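Local coordinates for protein acetamidase (Bacillus halodurans, PDB 2II1) that binds calcium ions and probably hydrolyses carbon-nitrogen bonds, other than peptide bonds, in linear amides, at residues M74-I79 with N208-R213; G85-M90 with T108-I113; M90-G95 with E191-G196. One frame throughout, in Å; residues are numbered along the deposited sequence.

Contact 1: M74-I79 with N208-R213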
loop_
_atom_site.group_PDB
_atom_site.type_symbol
_atom_site.label_atom_id
_atom_site.label_comp_id
_atom_site.label_asym_id
_atom_site.label_seq_id
_atom_site.Cartn_x
_atom_site.Cartn_y
_atom_site.Cartn_z
HETATM N N MSE A 74 -19.066 -19.576 -3.967
HETATM C CA MSE A 74 -18.542 -18.504 -3.151
HETATM C C MSE A 74 -19.675 -17.783 -2.459
HETATM O O MSE A 74 -20.848 -17.889 -2.878
HETATM C CB MSE A 74 -17.652 -17.543 -3.965
HETATM C CG MSE A 74 -18.152 -17.081 -5.301
HETATM SE SE MSE A 74 -17.080 -15.522 -5.935
HETATM C CE MSE A 74 -18.506 -14.612 -6.971
ATOM N N LEU A 75 -19.358 -17.105 -1.356
ATOM C CA LEU A 75 -20.346 -16.230 -0.737
ATOM C C LEU A 75 -20.109 -14.842 -1.248
ATOM O O LEU A 75 -18.951 -14.402 -1.378
ATOM C CB LEU A 75 -20.237 -16.225 0.779
ATOM C CG LEU A 75 -20.648 -17.500 1.513
ATOM C CD1 LEU A 75 -20.499 -17.243 2.978
ATOM C CD2 LEU A 75 -22.082 -17.946 1.177
ATOM N N GLU A 76 -21.208 -14.165 -1.546
ATOM C CA GLU A 76 -21.215 -12.745 -1.856
ATOM C C GLU A 76 -21.845 -12.010 -0.672
ATOM O O GLU A 76 -23.023 -12.167 -0.396
ATOM C CB GLU A 76 -21.995 -12.483 -3.141
ATOM C CG GLU A 76 -22.130 -11.013 -3.471
ATOM C CD GLU A 76 -23.001 -10.772 -4.667
ATOM O OE1 GLU A 76 -24.231 -10.822 -4.515
ATOM O OE2 GLU A 76 -22.463 -10.533 -5.752
ATOM N N ILE A 77 -21.046 -11.238 0.049
ATOM C CA ILE A 77 -21.481 -10.684 1.324
ATOM C C ILE A 77 -21.441 -9.161 1.297
ATOM O O ILE A 77 -20.377 -8.548 1.213
ATOM C CB ILE A 77 -20.632 -11.176 2.498
ATOM C CG1 ILE A 77 -20.590 -12.713 2.505
ATOM C CG2 ILE A 77 -21.200 -10.567 3.807
ATOM C CD1 ILE A 77 -19.292 -13.329 3.052
ATOM N N GLU A 78 -22.628 -8.575 1.381
ATOM C CA GLU A 78 -22.807 -7.145 1.307
ATOM C C GLU A 78 -22.867 -6.551 2.709
ATOM O O GLU A 78 -23.786 -6.833 3.465
ATOM C CB GLU A 78 -24.089 -6.889 0.534
ATOM C CG GLU A 78 -24.019 -7.522 -0.900
ATOM C CD GLU A 78 -25.320 -8.178 -1.366
ATOM O OE1 GLU A 78 -26.163 -7.474 -1.982
ATOM O OE2 GLU A 78 -25.480 -9.405 -1.146
ATOM N N ILE A 79 -21.873 -5.752 3.067
ATOM C CA ILE A 79 -21.829 -5.109 4.403
ATOM C C ILE A 79 -22.778 -3.908 4.324
ATOM O O ILE A 79 -22.485 -2.912 3.656
ATOM C CB ILE A 79 -20.383 -4.672 4.853
ATOM C CG1 ILE A 79 -19.378 -5.822 4.705
ATOM C CG2 ILE A 79 -20.356 -4.203 6.303
ATOM C CD1 ILE A 79 -19.687 -7.076 5.561
ATOM N N ASN A 208 -25.273 -13.798 -0.003
ATOM C CA ASN A 208 -25.713 -14.465 -1.233
ATOM C C ASN A 208 -24.800 -15.613 -1.580
ATOM O O ASN A 208 -23.595 -15.562 -1.327
ATOM C CB ASN A 208 -25.792 -13.505 -2.421
ATOM C CG ASN A 208 -26.713 -12.347 -2.170
ATOM O OD1 ASN A 208 -27.808 -12.509 -1.642
ATOM N ND2 ASN A 208 -26.270 -11.159 -2.542
ATOM N N VAL A 209 -25.391 -16.673 -2.134
ATOM C CA VAL A 209 -24.632 -17.832 -2.586
ATOM C C VAL A 209 -24.454 -17.653 -4.078
ATOM O O VAL A 209 -25.421 -17.339 -4.793
ATOM C CB VAL A 209 -25.337 -19.146 -2.280
ATOM C CG1 VAL A 209 -24.615 -20.316 -2.975
ATOM C CG2 VAL A 209 -25.399 -19.368 -0.796
ATOM N N LYS A 210 -23.206 -17.762 -4.527
ATOM C CA LYS A 210 -22.880 -17.679 -5.939
ATOM C C LYS A 210 -22.328 -19.034 -6.340
ATOM O O LYS A 210 -21.420 -19.555 -5.704
ATOM C CB LYS A 210 -21.877 -16.555 -6.251
ATOM C CG LYS A 210 -22.391 -15.142 -6.001
ATOM C CD LYS A 210 -23.544 -14.759 -6.929
ATOM C CE LYS A 210 -24.702 -14.139 -6.153
ATOM N NZ LYS A 210 -26.055 -14.532 -6.686
ATOM N N LYS A 211 -22.893 -19.597 -7.404
ATOM C CA LYS A 211 -22.602 -20.953 -7.798
ATOM C C LYS A 211 -21.369 -21.082 -8.669
ATOM O O LYS A 211 -20.834 -22.182 -8.803
ATOM C CB LYS A 211 -23.836 -21.569 -8.463
ATOM C CG LYS A 211 -24.938 -21.802 -7.451
ATOM C CD LYS A 211 -24.672 -23.103 -6.704
ATOM C CE LYS A 211 -25.430 -23.230 -5.393
ATOM N NZ LYS A 211 -24.944 -24.435 -4.645
ATOM N N GLU A 212 -20.898 -19.982 -9.244
ATOM C CA GLU A 212 -19.652 -20.022 -9.971
ATOM C C GLU A 212 -18.646 -19.113 -9.309
ATOM O O GLU A 212 -18.907 -17.926 -9.078
ATOM C CB GLU A 212 -19.809 -19.628 -11.438
ATOM C CG GLU A 212 -18.759 -20.325 -12.334
ATOM C CD GLU A 212 -18.227 -19.438 -13.445
ATOM O OE1 GLU A 212 -19.052 -18.834 -14.168
ATOM O OE2 GLU A 212 -16.981 -19.352 -13.592
ATOM N N ARG A 213 -17.489 -19.695 -9.022
ATOM C CA ARG A 213 -16.385 -18.975 -8.451
ATOM C C ARG A 213 -15.575 -18.285 -9.536
ATOM O O ARG A 213 -14.647 -18.853 -10.090
ATOM C CB ARG A 213 -15.528 -19.936 -7.671
ATOM C CG ARG A 213 -14.709 -19.250 -6.673
ATOM C CD ARG A 213 -13.903 -20.232 -5.912
ATOM N NE ARG A 213 -14.707 -20.976 -4.960
ATOM C CZ ARG A 213 -14.214 -21.892 -4.138
ATOM N NH1 ARG A 213 -12.923 -22.143 -4.141
ATOM N NH2 ARG A 213 -15.003 -22.550 -3.306
#
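Met74, Leu75 and Glu76 pair with Lys210, Val209 and Asn208 as neighbouring antiparallel strands of the large mixed sheet, at the end where strand 201-210 runs out into a loop. The strand axes come within 4.7 Å and their directions differ by 145°, a clear twist. Two hydrogen-bonded pairs flank a non-hydrogen-bonded one. At the first, Met74 N reaches Lys210 O and Lys210 N returns to Met74 O, each at 2.9 Å; at the other, Glu76 and Asn208 exchange the same two bonds. Between them Asn208 O also receives the CA-H of Leu75.

One face carries branched Leu75 and beta-branched Val209, which both pack on Val66 of strand 60-67. Leu75 CD2 meets Val209 CG2 at 4.1 Å. The other face is mixed. Met74 (a selenomethionine, with SE in place of sulfur) packs its flexible chain where the partner leaves the strand, with CG 3.9 Å from Lys210 CB and 3.9 Å from Glu212 O. Beside it Glu76 stretches out with CG anti to the backbone N (chi1 176°). The place of Asn208 ND2 is doubtful, but as modelled it hydrogen-bonds to Glu76 OE1. The bent Lys210 chain crosses Glu76 at a slant, Lys210 CE 3.7 Å from Glu76 OE1. Past the strand, Arg213 forms a salt bridge with Glu172 and Glu212 one with Arg253.

The chemistry is thus divided between the faces: Leu75 and Val209 make an apolar seam, whereas Lys210 NZ, 4.7 Å from Glu76 OE1, probably eases the negative charge of that carboxylate without a direct ion pair.

Contact 2: G85-M90 with T108-I113; sequences GKQGVM and TKLFPI
Gly88 and Phe111 form one hydrogen-bonded pair of an antiparallel ladder that joins strand 87-92, the first strand of a small antiparallel sheet, to strand 107-114. Gly88 N reaches Phe111 O at 2.7 Å, and Phe111 N returns to Gly88 O from well above the carbonyl plane. Met90 and Lys109 repeat the pair of hydrogen bonds further along, while Ile113 N extends the ladder to Lys86 O with a nearly straight bond (178°).

Gly88 has no side chain on the face where Phe111 and Met90 lie, and the Phe111 ring edge meets Gly88 O. With CG anti to the carbonyl carbon (chi1 -64°), Phe111 also swings CE1 to 3.4 Å from Met90 CG. The SE atom of Met90, a selenomethionine, lies 4.4 Å from the ring centroid and 46° off its normal, an oblique Met-aromatic contact. On the opposite face the extended Gln87 chain crosses Leu110, Gln87 OE1 3.8 Å from Leu110 CD1. Val89 CG1 touches Thr108 CG2 at 4.0 Å.

Lys109 NZ hydrogen-bonds to Tyr120 O and makes a cation-pi contact with Tyr120; Val89 shares a backbone bond with the calcium ligand Glu198. Strands 87-92, 107-114, 117-119 and 125-127, adjacent in chain order and all antiparallel, make a beta meander.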
loop_
_atom_site.group_PDB
_atom_site.type_symbol
_atom_site.label_atom_id
_atom_site.label_comp_id
_atom_site.label_asym_id
_atom_site.label_seq_id
_atom_site.Cartn_x
_atom_site.Cartn_y
_atom_site.Cartn_z
ATOM N N GLY A 85 -19.537 0.055 19.637
ATOM C CA GLY A 85 -19.731 0.531 21.002
ATOM C C GLY A 85 -19.232 1.952 21.255
ATOM O O GLY A 85 -18.765 2.634 20.354
ATOM N N LYS A 86 -19.343 2.407 22.494
ATOM C CA LYS A 86 -18.944 3.795 22.827
ATOM C C LYS A 86 -17.472 3.972 23.264
ATOM O O LYS A 86 -17.048 5.073 23.551
ATOM C CB LYS A 86 -19.917 4.429 23.846
ATOM C CG LYS A 86 -20.273 3.592 25.092
ATOM C CD LYS A 86 -21.628 4.036 25.682
ATOM C CE LYS A 86 -22.310 2.922 26.481
ATOM N NZ LYS A 86 -23.786 3.107 26.522
ATOM N N GLN A 87 -16.688 2.900 23.279
ATOM C CA GLN A 87 -15.292 3.008 23.655
ATOM C C GLN A 87 -14.440 1.892 23.072
ATOM O O GLN A 87 -14.745 0.708 23.224
ATOM C CB GLN A 87 -15.171 3.077 25.179
ATOM C CG GLN A 87 -13.807 2.756 25.750
ATOM C CD GLN A 87 -13.840 2.662 27.270
ATOM O OE1 GLN A 87 -13.969 1.570 27.831
ATOM N NE2 GLN A 87 -13.750 3.810 27.937
ATOM N N GLY A 88 -13.371 2.293 22.395
ATOM C CA GLY A 88 -12.383 1.378 21.860
ATOM C C GLY A 88 -11.148 1.252 22.733
ATOM O O GLY A 88 -11.038 1.916 23.752
ATOM N N VAL A 89 -10.218 0.398 22.317
ATOM C CA VAL A 89 -9.013 0.058 23.099
ATOM C C VAL A 89 -7.832 -0.277 22.148
ATOM O O VAL A 89 -7.995 -0.939 21.096
ATOM C CB VAL A 89 -9.248 -1.145 24.089
ATOM C CG1 VAL A 89 -8.000 -1.458 24.902
ATOM C CG2 VAL A 89 -10.413 -0.879 25.043
HETATM N N MSE A 90 -6.659 0.235 22.509
HETATM C CA MSE A 90 -5.417 -0.131 21.863
HETATM C C MSE A 90 -4.385 -0.542 22.913
HETATM O O MSE A 90 -4.372 -0.026 24.047
HETATM C CB MSE A 90 -4.846 1.030 21.035
HETATM C CG MSE A 90 -5.707 1.477 19.862
HETATM SE SE MSE A 90 -4.773 2.750 18.675
HETATM C CE MSE A 90 -3.787 1.455 17.704
ATOM N N THR A 108 -1.629 0.613 27.493
ATOM C CA THR A 108 -3.024 0.397 27.102
ATOM C C THR A 108 -3.754 1.731 27.083
ATOM O O THR A 108 -3.614 2.535 28.000
ATOM C CB THR A 108 -3.745 -0.522 28.074
ATOM O OG1 THR A 108 -3.111 -1.791 28.074
ATOM C CG2 THR A 108 -5.228 -0.699 27.675
ATOM N N LYS A 109 -4.541 1.975 26.050
ATOM C CA LYS A 109 -5.225 3.240 25.965
ATOM C C LYS A 109 -6.653 3.067 25.459
ATOM O O LYS A 109 -6.918 2.281 24.519
ATOM C CB LYS A 109 -4.429 4.189 25.080
ATOM C CG LYS A 109 -4.995 5.586 24.967
ATOM C CD LYS A 109 -4.338 6.322 23.809
ATOM C CE LYS A 109 -5.046 7.623 23.501
ATOM N NZ LYS A 109 -5.172 8.518 24.700
ATOM N N LEU A 110 -7.555 3.831 26.087
ATOM C CA LEU A 110 -8.990 3.805 25.789
ATOM C C LEU A 110 -9.404 5.004 24.937
ATOM O O LEU A 110 -8.937 6.130 25.146
ATOM C CB LEU A 110 -9.827 3.707 27.095
ATOM C CG LEU A 110 -9.795 2.317 27.795
ATOM C CD1 LEU A 110 -10.510 2.290 29.144
ATOM C CD2 LEU A 110 -10.403 1.275 26.902
ATOM N N PHE A 111 -10.272 4.743 23.963
ATOM C CA PHE A 111 -10.693 5.745 22.999
ATOM C C PHE A 111 -12.193 5.841 23.067
ATOM O O PHE A 111 -12.893 4.965 22.554
ATOM C CB PHE A 111 -10.283 5.369 21.562
ATOM C CG PHE A 111 -8.814 5.311 21.362
ATOM C CD1 PHE A 111 -8.088 4.223 21.841
ATOM C CD2 PHE A 111 -8.142 6.346 20.732
ATOM C CE1 PHE A 111 -6.711 4.155 21.694
ATOM C CE2 PHE A 111 -6.759 6.289 20.576
ATOM C CZ PHE A 111 -6.031 5.189 21.067
ATOM N N PRO A 112 -12.692 6.892 23.715
ATOM C CA PRO A 112 -14.114 7.233 23.572
ATOM C C PRO A 112 -14.522 7.479 22.112
ATOM O O PRO A 112 -13.787 8.128 21.342
ATOM C CB PRO A 112 -14.275 8.522 24.381
ATOM C CG PRO A 112 -12.962 8.803 25.033
ATOM C CD PRO A 112 -11.949 7.796 24.610
ATOM N N ILE A 113 -15.683 6.958 21.746
ATOM C CA ILE A 113 -16.298 7.260 20.467
ATOM C C ILE A 113 -17.314 8.341 20.740
ATOM O O ILE A 113 -18.148 8.177 21.620
ATOM C CB ILE A 113 -17.014 6.046 19.880
ATOM C CG1 ILE A 113 -16.041 4.890 19.746
ATOM C CG2 ILE A 113 -17.639 6.392 18.527
ATOM C CD1 ILE A 113 -14.645 5.305 19.334
#

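Contact 3: M90-G95 with E191-G196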
loop_
_atom_site.group_PDB
_atom_site.type_symbol
_atom_site.label_atom_id
_atom_site.label_comp_id
_atom_site.label_asym_id
_atom_site.label_seq_id
_atom_site.Cartn_x
_atom_site.Cartn_y
_atom_site.Cartn_z
HETATM N N MSE A 90 -6.659 0.235 22.509
HETATM C CA MSE A 90 -5.417 -0.131 21.863
HETATM C C MSE A 90 -4.385 -0.542 22.913
HETATM O O MSE A 90 -4.372 -0.026 24.047
HETATM C CB MSE A 90 -4.846 1.030 21.035
HETATM C CG MSE A 90 -5.707 1.477 19.862
HETATM SE SE MSE A 90 -4.773 2.750 18.675
HETATM C CE MSE A 90 -3.787 1.455 17.704
ATOM N N THR A 91 -3.525 -1.467 22.486
ATOM C CA THR A 91 -2.413 -1.968 23.253
ATOM C C THR A 91 -1.079 -1.844 22.456
ATOM O O THR A 91 -0.967 -2.336 21.324
ATOM C CB THR A 91 -2.647 -3.461 23.661
ATOM O OG1 THR A 91 -2.564 -4.297 22.505
ATOM C CG2 THR A 91 -3.993 -3.649 24.319
ATOM N N ALA A 92 -0.099 -1.161 23.057
ATOM C CA ALA A 92 1.295 -1.163 22.591
ATOM C C ALA A 92 2.108 -2.111 23.479
ATOM O O ALA A 92 2.182 -1.883 24.686
ATOM C CB ALA A 92 1.890 0.254 22.647
ATOM N N ALA A 93 2.703 -3.156 22.874
ATOM C CA ALA A 93 3.495 -4.195 23.589
ATOM C C ALA A 93 4.880 -4.371 22.974
ATOM O O ALA A 93 4.979 -4.772 21.816
ATOM C CB ALA A 93 2.766 -5.543 23.570
ATOM N N PRO A 94 5.944 -4.075 23.737
ATOM C CA PRO A 94 7.302 -4.449 23.337
ATOM C C PRO A 94 7.349 -5.916 22.897
ATOM O O PRO A 94 6.666 -6.751 23.491
ATOM C CB PRO A 94 8.097 -4.216 24.615
ATOM C CG PRO A 94 7.380 -3.133 25.284
ATOM C CD PRO A 94 5.950 -3.349 25.018
ATOM N N GLY A 95 8.110 -6.221 21.844
ATOM C CA GLY A 95 8.092 -7.562 21.222
ATOM C C GLY A 95 6.979 -7.891 20.239
ATOM O O GLY A 95 7.011 -8.942 19.602
ATOM N N GLU A 191 -1.694 -1.776 9.905
ATOM C CA GLU A 191 -1.982 -2.109 11.322
ATOM C C GLU A 191 -0.667 -2.266 12.121
ATOM O O GLU A 191 -0.473 -3.226 12.879
ATOM C CB GLU A 191 -2.791 -3.390 11.400
ATOM C CG GLU A 191 -3.498 -3.554 12.729
ATOM C CD GLU A 191 -4.267 -4.843 12.829
ATOM O OE1 GLU A 191 -3.818 -5.835 12.205
ATOM O OE2 GLU A 191 -5.313 -4.854 13.537
ATOM N N ILE A 192 0.234 -1.299 11.939
ATOM C CA ILE A 192 1.647 -1.495 12.279
ATOM C C ILE A 192 1.960 -1.713 13.765
ATOM O O ILE A 192 2.913 -2.390 14.073
ATOM C CB ILE A 192 2.594 -0.391 11.677
ATOM C CG1 ILE A 192 2.320 1.014 12.263
ATOM C CG2 ILE A 192 2.516 -0.434 10.157
ATOM C CD1 ILE A 192 3.021 1.310 13.635
ATOM N N LEU A 193 1.163 -1.163 14.667
ATOM C CA LEU A 193 1.428 -1.347 16.098
ATOM C C LEU A 193 1.116 -2.789 16.544
ATOM O O LEU A 193 1.821 -3.323 17.401
ATOM C CB LEU A 193 0.648 -0.321 16.935
ATOM C CG LEU A 193 0.816 -0.285 18.461
ATOM C CD1 LEU A 193 2.194 0.122 18.791
ATOM C CD2 LEU A 193 -0.162 0.643 19.124
ATOM N N ILE A 194 0.094 -3.394 15.925
ATOM C CA ILE A 194 -0.485 -4.742 16.249
ATOM C C ILE A 194 -2.028 -4.691 16.292
ATOM O O ILE A 194 -2.711 -5.691 16.118
ATOM C CB ILE A 194 0.068 -5.409 17.579
ATOM C CG1 ILE A 194 -0.236 -6.924 17.616
ATOM C CG2 ILE A 194 -0.448 -4.667 18.842
ATOM C CD1 ILE A 194 0.746 -7.790 16.805
ATOM N N CYS A 195 -2.597 -3.517 16.484
ATOM C CA CYS A 195 -4.034 -3.447 16.615
ATOM C C CYS A 195 -4.584 -2.192 15.944
ATOM O O CYS A 195 -3.832 -1.246 15.642
ATOM C CB CYS A 195 -4.366 -3.456 18.108
ATOM S SG CYS A 195 -3.665 -2.082 19.055
ATOM N N GLY A 196 -5.883 -2.212 15.684
ATOM C CA GLY A 196 -6.615 -1.019 15.308
ATOM C C GLY A 196 -7.181 -0.467 16.592
ATOM O O GLY A 196 -6.769 -0.861 17.678
HETATM O O HOH W 1 2.962 -3.578 20.156
#
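Thr91, near the end of strand 87-92, gives its backbone N-H to the thiol sulfur of Cys195, in the loop that follows a type I beta turn (Glu191 to Ile194) and leads to the calcium ligand Glu198. The N to SG distance is 3.5 Å and the bond fairly straight at 162°. SG lies between the backbone N and carbonyl carbon of its own residue (chi1 60°), a rotation that turns it towards the strand. A small, polarisable thiol suits this place, for it accepts a peptide N-H and still packs against carbon: Met90 CE lies 3.8 Å from Cys195 SG.

The tight side lies around that methyl and its chain. Met90 CG rests 3.4 Å from Gly196 O. Leu193 spreads its branches over the strand, CD2 towards Met90 CE and CD1 3.9 Å from Ala92 CB; a small alanine lets the leucine come this close. Met263 of the second subunit also packs on Met90, Ala92 and Leu193, and Ser266 of that subunit hydrogen-bonds to Cys195 O, so the subunit interface closes over this side.

Towards Ala93 direct contact gives way to solvent. Here one water lies between the backbones, accepting from Ala93 N at 2.8 Å and sitting 3.0 Å from Leu193 O, one of several acceptors competing for its protons. Between the two regions the carbonyl of Thr91 is buried with no polar partner in the model. Around Thr91 O lie Cys195 SG and the branches of Leu193 and Ile194; Ile194 CG2 comes within 3.4 Å of Thr91 O.

After several earlier strands the chain reaches strand 74-84, whose opening half pairs in contact 1 with strand 201-210, more than a hundred residues later, closing a long loop within the large mixed sheet. Strand 87-92 follows almost at once and turns to a smaller sheet. There contact 2 closes a short loop by pairing 85-90 with 108-113, and contact 3 a longer one by joining 90-95 to 191-196. These two cross along the sequence, share Met90 and both touch the second subunit; both lie within the span enclosed by contact 1. Their centres are 14 Å apart, whereas the centre of contact 1 sits about 33 Å from either, across the chain's centre. Contact 3 links the small sheet to the loop that leads to the calcium ligand Glu198.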